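PDB 4I17: exported protein from Bacteroides fragilis, which is of unknown function but, as a tetratricopeptide-repeat (TPR) protein, probably serves as a helical scaffold for binding other proteins or peptides. Local coordinates for residues A[18-31]-A[44-57]. Residues are numbered along the deposited sequence; the frame is centred on the assembly and turned at random.
Sequences LNAKNYAVAFEKYS and TAYNCGVCADNIKK. With SO4 (sulfate ion), chain C.
Cys51 enters the 18-31 segment as a knob into a hole formed by Leu18, Tyr23, Ala26 and Phe27. Its SG, turned anti to its own carbonyl carbon (chi1 -71°), lies 3.7 Å from Ala26 CB and equally near Leu18 CD1. One turn earlier, the buried Cys48 SG fits between Tyr30 CB and Phe27 CD1, obliquely placed 4.7 Å from the Phe27 ring centroid. Phe27 CD1 also meets Ala52 CB at 3.7 Å, and Ile55 CD1 packs on Phe27 CB. Thr44 CG2 continues the row, 3.5 Å from Tyr30 CD1, while Tyr30 OH is hydrogen-bonded to Asn15 of helix 7-19. The axes of helices 23-31 and 44-54 approach to 8.5 Å at 136° between their directions, consistent with the small Cys48, Cys51 and Ala52 side chains at the crossing and with successive, roughly antiparallel helices of a TPR array. No hydrogen bond crosses; the contact is mainly van der Waals. Toward solvent the packing changes character: Asn54 ND2 stands 3.1 Å above the centre of the Tyr23 ring, the amide plane steeply tilted at 68° to it. Beyond Ile55 CG2, a sulfate, probably from the crystallisation liquor, accepts hydrogen bonds from the helix-start amides Tyr23 N and Ala24 N, the latter 2.7 Å from O1.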
ATOM      1  N   LEU A  18     -18.164  -2.496  26.016  1.00 19.24           N
ATOM      2  CA  LEU A  18     -17.539  -3.163  24.859  1.00 20.66           C
ATOM      3  C   LEU A  18     -18.044  -4.595  24.743  1.00 22.27           C
ATOM      4  O   LEU A  18     -18.349  -5.061  23.645  1.00 22.78           O
ATOM      5  CB  LEU A  18     -15.996  -3.136  25.008  1.00 20.98           C
ATOM      6  CG  LEU A  18     -15.176  -3.700  23.876  1.00 25.90           C
ATOM      7  CD1 LEU A  18     -15.388  -2.909  22.595  1.00 27.46           C
ATOM      8  CD2 LEU A  18     -13.714  -3.701  24.227  1.00 25.34           C
ATOM      9  N   ASN A  19     -18.175  -5.284  25.875  1.00 20.13           N
ATOM     10  CA  ASN A  19     -18.674  -6.669  25.898  1.00 20.68           C
ATOM     11  C   ASN A  19     -20.087  -6.784  25.325  1.00 26.76           C
ATOM     12  O   ASN A  19     -20.473  -7.867  24.891  1.00 26.74           O
ATOM     13  CB  ASN A  19     -18.682  -7.211  27.336  1.00 22.00           C
ATOM     14  CG  ASN A  19     -17.312  -7.497  27.887  1.00 40.99           C
ATOM     15  OD1 ASN A  19     -16.309  -7.446  27.181  1.00 32.23           O
ATOM     16  ND2 ASN A  19     -17.228  -7.755  29.186  1.00 37.98           N
ATOM     17  N   ALA A  20     -20.871  -5.685  25.374  1.00 22.78           N
ATOM     18  CA  ALA A  20     -22.257  -5.652  24.885  1.00 22.56           C
ATOM     19  C   ALA A  20     -22.313  -5.017  23.490  1.00 24.44           C
ATOM     20  O   ALA A  20     -23.394  -4.780  22.958  1.00 24.12           O
ATOM     21  CB  ALA A  20     -23.128  -4.863  25.863  1.00 23.69           C
ATOM     22  N   LYS A  21     -21.148  -4.758  22.884  1.00 19.87           N
ATOM     23  CA  LYS A  21     -21.059  -4.136  21.556  1.00 19.22           C
ATOM     24  C   LYS A  21     -21.599  -2.674  21.570  1.00 23.26           C
ATOM     25  O   LYS A  21     -22.038  -2.163  20.523  1.00 24.85           O
ATOM     26  CB  LYS A  21     -21.788  -5.005  20.492  1.00 23.15           C
ATOM     27  CG  LYS A  21     -21.148  -4.911  19.120  1.00 27.98           C
ATOM     28  CD  LYS A  21     -21.892  -5.747  18.087  1.00 38.66           C
ATOM     29  CE  LYS A  21     -21.328  -5.496  16.708  1.00 46.48           C
ATOM     30  NZ  LYS A  21     -22.109  -6.198  15.651  1.00 59.72           N
ATOM     31  N   ASN A  22     -21.569  -1.988  22.744  0.50 18.97           N
ATOM     32  CA  ASN A  22     -21.945  -0.578  22.725  0.50 18.35           C
ATOM     33  C   ASN A  22     -20.662   0.208  22.646  0.50 21.01           C
ATOM     34  O   ASN A  22     -20.107   0.620  23.659  0.50 19.71           O
ATOM     35  CB  ASN A  22     -22.820  -0.126  23.891  0.50 20.31           C
ATOM     36  CG  ASN A  22     -23.462   1.238  23.648  0.50 32.92           C
ATOM     37  OD1 ASN A  22     -22.875   2.202  23.131  0.50 14.42           O
ATOM     38  ND2 ASN A  22     -24.704   1.356  24.008  0.50 28.58           N
ATOM     39  N   TYR A  23     -20.185   0.403  21.425  1.00 18.75           N
ATOM     40  CA  TYR A  23     -18.936   1.124  21.166  1.00 17.24           C
ATOM     41  C   TYR A  23     -18.997   2.587  21.575  1.00 17.51           C
ATOM     42  O   TYR A  23     -17.966   3.110  21.999  1.00 17.46           O
ATOM     43  CB  TYR A  23     -18.547   1.037  19.696  1.00 19.65           C
ATOM     44  CG  TYR A  23     -18.460  -0.381  19.164  1.00 22.93           C
ATOM     45  CD1 TYR A  23     -17.554  -1.299  19.705  1.00 26.41           C
ATOM     46  CD2 TYR A  23     -19.220  -0.780  18.070  1.00 22.81           C
ATOM     47  CE1 TYR A  23     -17.431  -2.592  19.177  1.00 27.88           C
ATOM     48  CE2 TYR A  23     -19.086  -2.051  17.519  1.00 24.13           C
ATOM     49  CZ  TYR A  23     -18.193  -2.956  18.072  1.00 32.37           C
ATOM     50  OH  TYR A  23     -18.076  -4.200  17.486  1.00 27.18           O
ATOM     51  N   ALA A  24     -20.191   3.256  21.486  1.00 15.74           N
ATOM     52  CA  ALA A  24     -20.270   4.686  21.866  1.00 16.09           C
ATOM     53  C   ALA A  24     -20.036   4.864  23.362  1.00 19.44           C
ATOM     54  O   ALA A  24     -19.324   5.787  23.773  1.00 20.05           O
ATOM     55  CB  ALA A  24     -21.625   5.258  21.511  1.00 18.18           C
ATOM     56  N   VAL A  25     -20.649   4.011  24.184  1.00 16.67           N
ATOM     57  CA  VAL A  25     -20.426   4.090  25.632  1.00 16.29           C
ATOM     58  C   VAL A  25     -18.979   3.692  25.951  1.00 19.12           C
ATOM     59  O   VAL A  25     -18.362   4.317  26.817  1.00 17.22           O
ATOM     60  CB  VAL A  25     -21.423   3.231  26.448  1.00 20.73           C
ATOM     61  CG1 VAL A  25     -21.023   3.204  27.937  1.00 21.22           C
ATOM     62  CG2 VAL A  25     -22.828   3.794  26.287  1.00 20.54           C
ATOM     63  N   ALA A  26     -18.456   2.641  25.308  1.00 17.90           N
ATOM     64  CA  ALA A  26     -17.078   2.210  25.606  1.00 17.28           C
ATOM     65  C   ALA A  26     -16.127   3.344  25.287  1.00 20.32           C
ATOM     66  O   ALA A  26     -15.245   3.653  26.072  1.00 18.53           O
ATOM     67  CB  ALA A  26     -16.726   0.963  24.807  1.00 17.63           C
ATOM     68  N   PHE A  27     -16.357   4.033  24.164  1.00 17.43           N
ATOM     69  CA  PHE A  27     -15.486   5.162  23.805  1.00 17.38           C
ATOM     70  C   PHE A  27     -15.585   6.247  24.894  1.00 20.18           C
ATOM     71  O   PHE A  27     -14.551   6.727  25.324  1.00 20.79           O
ATOM     72  CB  PHE A  27     -15.832   5.728  22.412  1.00 19.00           C
ATOM     73  CG  PHE A  27     -15.106   7.020  22.139  1.00 20.39           C
ATOM     74  CD1 PHE A  27     -13.771   7.015  21.745  1.00 24.67           C
ATOM     75  CD2 PHE A  27     -15.729   8.241  22.345  1.00 23.61           C
ATOM     76  CE1 PHE A  27     -13.078   8.212  21.559  1.00 24.36           C
ATOM     77  CE2 PHE A  27     -15.029   9.437  22.167  1.00 26.27           C
ATOM     78  CZ  PHE A  27     -13.710   9.407  21.777  1.00 23.97           C
ATOM     79  N   GLU A  28     -16.795   6.628  25.303  1.00 17.33           N
ATOM     80  CA  GLU A  28     -17.051   7.644  26.338  0.50 18.40           C
ATOM     81  C   GLU A  28     -16.278   7.304  27.639  1.00 21.38           C
ATOM     82  O   GLU A  28     -15.580   8.144  28.199  1.00 21.98           O
ATOM     83  CB  GLU A  28     -18.576   7.707  26.616  0.50 20.33           C
ATOM     84  CG  GLU A  28     -19.017   8.663  27.717  0.50 29.19           C
ATOM     85  CD  GLU A  28     -20.129   8.162  28.631  0.50 55.62           C
ATOM     86  OE1 GLU A  28     -20.957   7.332  28.190  0.50 42.45           O
ATOM     87  OE2 GLU A  28     -20.174   8.614  29.800  0.50 51.29           O
ATOM     88  N   LYS A  29     -16.421   6.062  28.110  1.00 17.44           N
ATOM     89  CA  LYS A  29     -15.815   5.624  29.373  1.00 17.41           C
ATOM     90  C   LYS A  29     -14.298   5.495  29.263  1.00 20.23           C
ATOM     91  O   LYS A  29     -13.582   5.971  30.144  1.00 19.65           O
ATOM     92  CB  LYS A  29     -16.418   4.289  29.815  1.00 17.97           C
ATOM     93  CG  LYS A  29     -17.920   4.350  30.072  1.00 20.17           C
ATOM     94  CD  LYS A  29     -18.249   5.210  31.274  1.00 21.98           C
ATOM     95  CE  LYS A  29     -19.755   5.345  31.443  1.00 31.38           C
ATOM     96  NZ  LYS A  29     -20.085   6.173  32.638  1.00 40.80           N
ATOM     97  N   TYR A  30     -13.803   4.888  28.170  1.00 17.11           N
ATOM     98  CA  TYR A  30     -12.361   4.727  28.001  1.00 16.41           C
ATOM     99  C   TYR A  30     -11.687   6.070  27.805  1.00 20.82           C
ATOM    100  O   TYR A  30     -10.583   6.257  28.306  1.00 20.26           O
ATOM    101  CB  TYR A  30     -12.038   3.841  26.794  1.00 17.14           C
ATOM    102  CG  TYR A  30     -12.356   2.368  26.913  1.00 19.21           C
ATOM    103  CD1 TYR A  30     -12.313   1.717  28.141  1.00 20.66           C
ATOM    104  CD2 TYR A  30     -12.632   1.606  25.780  1.00 20.07           C
ATOM    105  CE1 TYR A  30     -12.503   0.339  28.235  1.00 21.13           C
ATOM    106  CE2 TYR A  30     -12.845   0.233  25.866  1.00 20.25           C
ATOM    107  CZ  TYR A  30     -12.809  -0.388  27.093  1.00 21.96           C
ATOM    108  OH  TYR A  30     -12.990  -1.737  27.152  1.00 26.48           O
ATOM    109  N   SER A  31     -12.275   6.967  26.986  1.00 18.62           N
ATOM    110  CA  SER A  31     -11.606   8.258  26.744  1.00 19.82           C
ATOM    111  C   SER A  31     -11.474   9.053  28.049  1.00 21.99           C
ATOM    112  O   SER A  31     -10.419   9.627  28.293  1.00 21.89           O
ATOM    113  CB  SER A  31     -12.320   9.087  25.685  1.00 22.50           C
ATOM    114  OG  SER A  31     -13.662   9.313  26.067  1.00 27.26           O
ATOM    115  N   THR A  44      -6.072  -0.328  26.759  1.00 18.62           N
ATOM    116  CA  THR A  44      -7.309   0.439  26.709  1.00 17.68           C
ATOM    117  C   THR A  44      -7.223   1.467  25.594  1.00 21.13           C
ATOM    118  O   THR A  44      -8.207   1.652  24.902  1.00 18.41           O
ATOM    119  CB  THR A  44      -7.601   1.069  28.062  1.00 26.35           C
ATOM    120  OG1 THR A  44      -7.805  -0.006  28.981  1.00 24.42           O
ATOM    121  CG2 THR A  44      -8.847   1.945  28.035  1.00 23.25           C
ATOM    122  N   ALA A  45      -6.053   2.113  25.388  1.00 19.59           N
ATOM    123  CA  ALA A  45      -5.932   3.075  24.274  1.00 19.76           C
ATOM    124  C   ALA A  45      -6.233   2.417  22.913  1.00 20.33           C
ATOM    125  O   ALA A  45      -6.944   3.013  22.107  1.00 17.25           O
ATOM    126  CB  ALA A  45      -4.550   3.689  24.249  1.00 21.67           C
ATOM    127  N   TYR A  46      -5.711   1.200  22.668  1.00 16.66           N
ATOM    128  CA  TYR A  46      -5.968   0.487  21.433  1.00 15.83           C
ATOM    129  C   TYR A  46      -7.497   0.222  21.320  1.00 20.41           C
ATOM    130  O   TYR A  46      -8.101   0.510  20.287  1.00 19.59           O
ATOM    131  CB  TYR A  46      -5.134  -0.822  21.355  1.00 17.23           C
ATOM    132  CG  TYR A  46      -5.497  -1.610  20.112  1.00 19.55           C
ATOM    133  CD1 TYR A  46      -4.966  -1.270  18.868  1.00 21.88           C
ATOM    134  CD2 TYR A  46      -6.489  -2.588  20.150  1.00 21.10           C
ATOM    135  CE1 TYR A  46      -5.393  -1.896  17.704  1.00 22.71           C
ATOM    136  CE2 TYR A  46      -6.922  -3.223  18.992  1.00 21.82           C
ATOM    137  CZ  TYR A  46      -6.378  -2.861  17.768  1.00 26.87           C
ATOM    138  OH  TYR A  46      -6.786  -3.471  16.612  1.00 25.70           O
ATOM    139  N   ASN A  47      -8.119  -0.308  22.395  1.00 15.99           N
ATOM    140  CA  ASN A  47      -9.559  -0.590  22.354  1.00 16.98           C
ATOM    141  C   ASN A  47     -10.352   0.678  22.096  1.00 18.98           C
ATOM    142  O   ASN A  47     -11.331   0.646  21.360  1.00 19.57           O
ATOM    143  CB  ASN A  47     -10.014  -1.213  23.680  1.00 18.75           C
ATOM    144  CG  ASN A  47      -9.616  -2.658  23.802  1.00 30.62           C
ATOM    145  OD1 ASN A  47      -9.371  -3.363  22.808  1.00 26.52           O
ATOM    146  ND2 ASN A  47      -9.593  -3.143  25.017  1.00 33.13           N
ATOM    147  N   CYS A  48      -9.917   1.798  22.706  1.00 16.40           N
ATOM    148  CA  CYS A  48     -10.586   3.101  22.570  1.00 17.91           C
ATOM    149  C   CYS A  48     -10.509   3.572  21.116  1.00 21.28           C
ATOM    150  O   CYS A  48     -11.515   4.040  20.580  1.00 20.12           O
ATOM    151  CB  CYS A  48      -9.976   4.119  23.529  1.00 20.11           C
ATOM    152  SG  CYS A  48     -10.957   5.634  23.727  1.00 24.84           S
ATOM    153  N   GLY A  49      -9.352   3.376  20.465  1.00 17.39           N
ATOM    154  CA  GLY A  49      -9.174   3.729  19.043  1.00 16.74           C
ATOM    155  C   GLY A  49     -10.128   2.974  18.142  1.00 18.88           C
ATOM    156  O   GLY A  49     -10.746   3.570  17.244  1.00 17.63           O
ATOM    157  N   VAL A  50     -10.277   1.648  18.383  1.00 16.03           N
ATOM    158  CA  VAL A  50     -11.218   0.813  17.597  1.00 16.61           C
ATOM    159  C   VAL A  50     -12.656   1.327  17.821  1.00 19.62           C
ATOM    160  O   VAL A  50     -13.414   1.469  16.857  1.00 19.16           O
ATOM    161  CB  VAL A  50     -11.115  -0.683  17.950  1.00 22.15           C
ATOM    162  CG1 VAL A  50     -12.139  -1.507  17.141  1.00 22.43           C
ATOM    163  CG2 VAL A  50      -9.682  -1.200  17.723  1.00 22.08           C
ATOM    164  N   CYS A  51     -13.039   1.555  19.086  1.00 18.12           N
ATOM    165  CA  CYS A  51     -14.386   2.072  19.403  1.00 19.02           C
ATOM    166  C   CYS A  51     -14.626   3.400  18.686  1.00 20.77           C
ATOM    167  O   CYS A  51     -15.707   3.601  18.118  1.00 19.76           O
ATOM    168  CB  CYS A  51     -14.562   2.213  20.912  1.00 20.15           C
ATOM    169  SG  CYS A  51     -14.700   0.628  21.763  1.00 24.98           S
ATOM    170  N   ALA A  52     -13.655   4.323  18.755  1.00 16.59           N
ATOM    171  CA  ALA A  52     -13.768   5.648  18.082  1.00 17.44           C
ATOM    172  C   ALA A  52     -13.978   5.492  16.586  1.00 19.97           C
ATOM    173  O   ALA A  52     -14.813   6.182  15.988  1.00 20.55           O
ATOM    174  CB  ALA A  52     -12.517   6.483  18.339  1.00 17.56           C
ATOM    175  N   ASP A  53     -13.245   4.559  15.964  1.00 16.57           N
ATOM    176  CA  ASP A  53     -13.372   4.367  14.527  1.00 15.95           C
ATOM    177  C   ASP A  53     -14.753   3.797  14.235  1.00 21.18           C
ATOM    178  O   ASP A  53     -15.380   4.243  13.272  1.00 20.88           O
ATOM    179  CB  ASP A  53     -12.268   3.454  14.009  1.00 18.01           C
ATOM    180  CG  ASP A  53     -12.326   3.305  12.506  1.00 31.22           C
ATOM    181  OD1 ASP A  53     -11.913   4.258  11.797  1.00 29.64           O
ATOM    182  OD2 ASP A  53     -12.853   2.281  12.039  1.00 36.27           O
ATOM    183  N   ASN A  54     -15.261   2.883  15.126  1.00 18.73           N
ATOM    184  CA  ASN A  54     -16.574   2.237  14.928  1.00 19.45           C
ATOM    185  C   ASN A  54     -17.712   3.247  15.024  1.00 22.72           C
ATOM    186  O   ASN A  54     -18.745   3.048  14.402  1.00 24.79           O
ATOM    187  CB  ASN A  54     -16.811   1.103  15.925  1.00 21.99           C
ATOM    188  CG  ASN A  54     -15.873  -0.081  15.828  1.00 39.04           C
ATOM    189  OD1 ASN A  54     -15.081  -0.234  14.903  1.00 30.76           O
ATOM    190  ND2 ASN A  54     -15.903  -0.934  16.829  1.00 31.93           N
ATOM    191  N   ILE A  55     -17.527   4.340  15.769  1.00 17.69           N
ATOM    192  CA  ILE A  55     -18.604   5.323  15.904  1.00 17.19           C
ATOM    193  C   ILE A  55     -18.313   6.575  15.056  1.00 20.33           C
ATOM    194  O   ILE A  55     -18.989   7.597  15.184  1.00 19.34           O
ATOM    195  CB  ILE A  55     -18.903   5.654  17.379  1.00 19.27           C
ATOM    196  CG1 ILE A  55     -17.678   6.333  18.059  1.00 19.16           C
ATOM    197  CG2 ILE A  55     -19.379   4.388  18.133  1.00 20.90           C
ATOM    198  CD1 ILE A  55     -17.873   6.710  19.538  1.00 25.52           C
ATOM    199  N   LYS A  56     -17.357   6.452  14.135  1.00 17.96           N
ATOM    200  CA  LYS A  56     -16.992   7.460  13.143  1.00 17.60           C
ATOM    201  C   LYS A  56     -16.291   8.704  13.709  1.00 21.80           C
ATOM    202  O   LYS A  56     -16.327   9.759  13.081  1.00 22.01           O
ATOM    203  CB  LYS A  56     -18.211   7.870  12.283  1.00 21.16           C
ATOM    204  CG  LYS A  56     -18.845   6.663  11.597  1.00 33.26           C
ATOM    205  CD  LYS A  56     -20.017   7.049  10.716  1.00 42.09           C
ATOM    206  CE  LYS A  56     -20.682   5.822  10.155  1.00 54.28           C
ATOM    207  NZ  LYS A  56     -19.871   5.204   9.073  1.00 71.76           N
ATOM    208  N   LYS A  57     -15.618   8.572  14.852  1.00 17.00           N
ATOM    209  CA  LYS A  57     -14.808   9.653  15.424  0.50 17.47           C
ATOM    210  C   LYS A  57     -13.386   9.351  14.941  1.00 21.23           C
ATOM    211  O   LYS A  57     -12.536   8.862  15.702  1.00 19.87           O
ATOM    212  CB  LYS A  57     -14.954   9.701  16.963  0.50 19.30           C
ATOM    213  CG  LYS A  57     -16.401   9.914  17.442  0.50 14.49           C
ATOM    214  CD  LYS A  57     -16.435  10.145  18.966  0.60 20.39           C
ATOM    215  CE  LYS A  57     -17.829  10.344  19.533  0.60 19.90           C
ATOM    216  NZ  LYS A  57     -18.504  11.544  18.986  0.60 19.62           N
TER
HETATM  217  S   SO4 C 302     -22.877   1.834  19.171  1.00 42.25           S
HETATM  218  O1  SO4 C 302     -22.556   2.493  20.371  1.00 38.19           O
HETATM  219  O2  SO4 C 302     -21.993   0.699  18.938  1.00 42.95           O
HETATM  220  O3  SO4 C 302     -24.246   1.318  19.233  1.00 45.97           O
HETATM  221  O4  SO4 C 302     -22.790   2.788  18.061  1.00 46.08           O